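EchA1_1 (Mycobacterium avium subsp. paratuberculosis, PDB 3R9T) probably catalyses the reversible hydration of enoyl-CoA thioesters to 3-hydroxyacyl-CoA in fatty acid metabolism. Local coordinates at residues B[185-188]-B[194-197]. Residues are numbered along the deposited sequence; the frame is centred on the assembly and turned at random.
Sequences EVVE and DAAL
Ala195, on the helix 192-204, meets Val187 and Glu185 of the edge strand 185-187 with its single methyl. Its CB points at the strand and receives Val187 CG1 at 3.7 Å, methyl against methyl. Val187 holds CG1 opposite its own carbonyl carbon and beside its backbone N (chi1 -57°), which aims this branch at the helix. The same CB lies 3.9 Å from Glu185 OE1, so one methyl touches the ends of two side chains that stand two residues apart on the same face of the strand. The two backbones stay well separated, with Val187 CA and Ala195 CA 7.3 Å apart, and only 97 Å² is buried between the segments.

The polar half of the contact runs through the carbonyl of Ala195. A water donates to Ala195 O at 2.7 Å and to Glu185 OE1 at 2.5 Å, joining a main-chain oxygen of the helix to the carboxylate. Glu185 CG lies between the backbone N and the carbonyl carbon but is rotated toward the latter (chi1 90°), and from there the chain runs out extended to carry OE1 to the water. With both water hydrogens spent on these oxygens, the bridge ties strand to helix where no direct bond does. OE1 also forms a long, weak ion pair with Arg164 of a second subunit, a charge that would probably favour the ionised carboxylate. Farther along the helix, Ala196 packs on Ile105 and Ala107 of strand 104-108, and Leu197 reaches Val19 and Val21 of strand 19-24.

Val127 of the adjoining parallel strand 125-129 touches Glu185, Val187 and Ala195 alike. A short connection after strand 185-187 sends the helix back in roughly the opposite direction, a strand-loop-helix unit at the edge of the main sheet of the crotonase fold, whose core is built of beta-beta-alpha repeats.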
ATOM      1  N   GLU B 185       3.047 -13.699 -11.325  1.00 18.92           N
ATOM      2  CA  GLU B 185       3.086 -15.130 -11.514  1.00 20.92           C
ATOM      3  C   GLU B 185       4.500 -15.655 -11.755  1.00 20.22           C
ATOM      4  O   GLU B 185       5.375 -14.949 -12.251  1.00 18.54           O
ATOM      5  CB  GLU B 185       2.095 -15.488 -12.615  1.00 22.83           C
ATOM      6  CG  GLU B 185       2.610 -15.487 -13.961  1.00 26.84           C
ATOM      7  CD  GLU B 185       1.645 -16.167 -14.913  1.00 30.60           C
ATOM      8  OE1 GLU B 185       1.670 -15.790 -16.079  1.00 30.48           O
ATOM      9  OE2 GLU B 185       0.856 -17.056 -14.515  1.00 35.73           O
ATOM     10  N   VAL B 186       4.703 -16.894 -11.319  1.00 20.26           N
ATOM     11  CA  VAL B 186       5.958 -17.594 -11.436  1.00 20.93           C
ATOM     12  C   VAL B 186       5.686 -18.763 -12.346  1.00 22.16           C
ATOM     13  O   VAL B 186       4.688 -19.475 -12.154  1.00 22.85           O
ATOM     14  CB  VAL B 186       6.473 -18.070 -10.067  1.00 21.14           C
ATOM     15  CG1 VAL B 186       7.813 -18.749 -10.218  1.00 22.18           C
ATOM     16  CG2 VAL B 186       6.638 -16.863  -9.119  1.00 21.40           C
ATOM     17  N   VAL B 187       6.560 -18.951 -13.327  1.00 23.24           N
ATOM     18  CA  VAL B 187       6.357 -19.983 -14.318  1.00 25.21           C
ATOM     19  C   VAL B 187       7.569 -20.882 -14.467  1.00 26.57           C
ATOM     20  O   VAL B 187       8.684 -20.543 -14.073  1.00 25.91           O
ATOM     21  CB  VAL B 187       5.973 -19.372 -15.676  1.00 25.41           C
ATOM     22  CG1 VAL B 187       4.718 -18.507 -15.521  1.00 26.05           C
ATOM     23  CG2 VAL B 187       7.136 -18.569 -16.268  1.00 24.49           C
ATOM     24  N   GLU B 188       7.317 -22.051 -15.035  1.00 28.78           N
ATOM     25  CA  GLU B 188       8.379 -22.992 -15.297  1.00 30.74           C
ATOM     26  C   GLU B 188       9.509 -22.403 -16.116  1.00 30.04           C
ATOM     27  O   GLU B 188       9.288 -21.621 -17.045  1.00 30.26           O
ATOM     28  CB  GLU B 188       7.828 -24.215 -16.013  1.00 32.12           C
ATOM     29  CG  GLU B 188       7.293 -25.262 -15.084  1.00 36.18           C
ATOM     30  CD  GLU B 188       7.345 -26.616 -15.732  1.00 40.59           C
ATOM     31  OE1 GLU B 188       7.991 -27.530 -15.172  1.00 44.44           O
ATOM     32  OE2 GLU B 188       6.776 -26.748 -16.836  1.00 43.42           O
ATOM     33  N   ASP B 194       6.025 -17.102 -23.393  1.00 25.66           N
ATOM     34  CA  ASP B 194       4.703 -17.662 -23.667  1.00 26.77           C
ATOM     35  C   ASP B 194       3.681 -17.301 -22.590  1.00 25.86           C
ATOM     36  O   ASP B 194       2.545 -16.945 -22.907  1.00 25.47           O
ATOM     37  CB  ASP B 194       4.760 -19.182 -23.831  1.00 28.36           C
ATOM     38  CG  ASP B 194       5.301 -19.610 -25.179  1.00 31.57           C
ATOM     39  OD1 ASP B 194       5.330 -18.799 -26.135  1.00 34.36           O
ATOM     40  OD2 ASP B 194       5.688 -20.793 -25.281  1.00 35.11           O
ATOM     41  N   ALA B 195       4.100 -17.376 -21.326  1.00 24.83           N
ATOM     42  CA  ALA B 195       3.229 -17.034 -20.207  1.00 23.78           C
ATOM     43  C   ALA B 195       2.839 -15.562 -20.260  1.00 22.62           C
ATOM     44  O   ALA B 195       1.680 -15.200 -20.009  1.00 22.80           O
ATOM     45  CB  ALA B 195       3.917 -17.353 -18.895  1.00 23.06           C
ATOM     46  N   ALA B 196       3.797 -14.705 -20.596  1.00 21.70           N
ATOM     47  CA  ALA B 196       3.508 -13.271 -20.691  1.00 21.25           C
ATOM     48  C   ALA B 196       2.563 -12.949 -21.853  1.00 21.33           C
ATOM     49  O   ALA B 196       1.710 -12.085 -21.738  1.00 20.71           O
ATOM     50  CB  ALA B 196       4.798 -12.466 -20.816  1.00 20.56           C
ATOM     51  N   LEU B 197       2.738 -13.610 -22.988  1.00 21.78           N
ATOM     52  CA  LEU B 197       1.820 -13.429 -24.114  1.00 22.59           C
ATOM     53  C   LEU B 197       0.403 -13.895 -23.760  1.00 23.52           C
ATOM     54  O   LEU B 197      -0.585 -13.302 -24.214  1.00 23.44           O
ATOM     55  CB  LEU B 197       2.336 -14.173 -25.347  1.00 22.99           C
ATOM     56  CG  LEU B 197       3.581 -13.545 -25.985  1.00 23.16           C
ATOM     57  CD1 LEU B 197       4.100 -14.474 -27.099  1.00 27.16           C
ATOM     58  CD2 LEU B 197       3.335 -12.134 -26.520  1.00 24.10           C
TER
HETATM   59  O   HOH W   1       0.275 -16.368 -18.023  1.00 19.91           O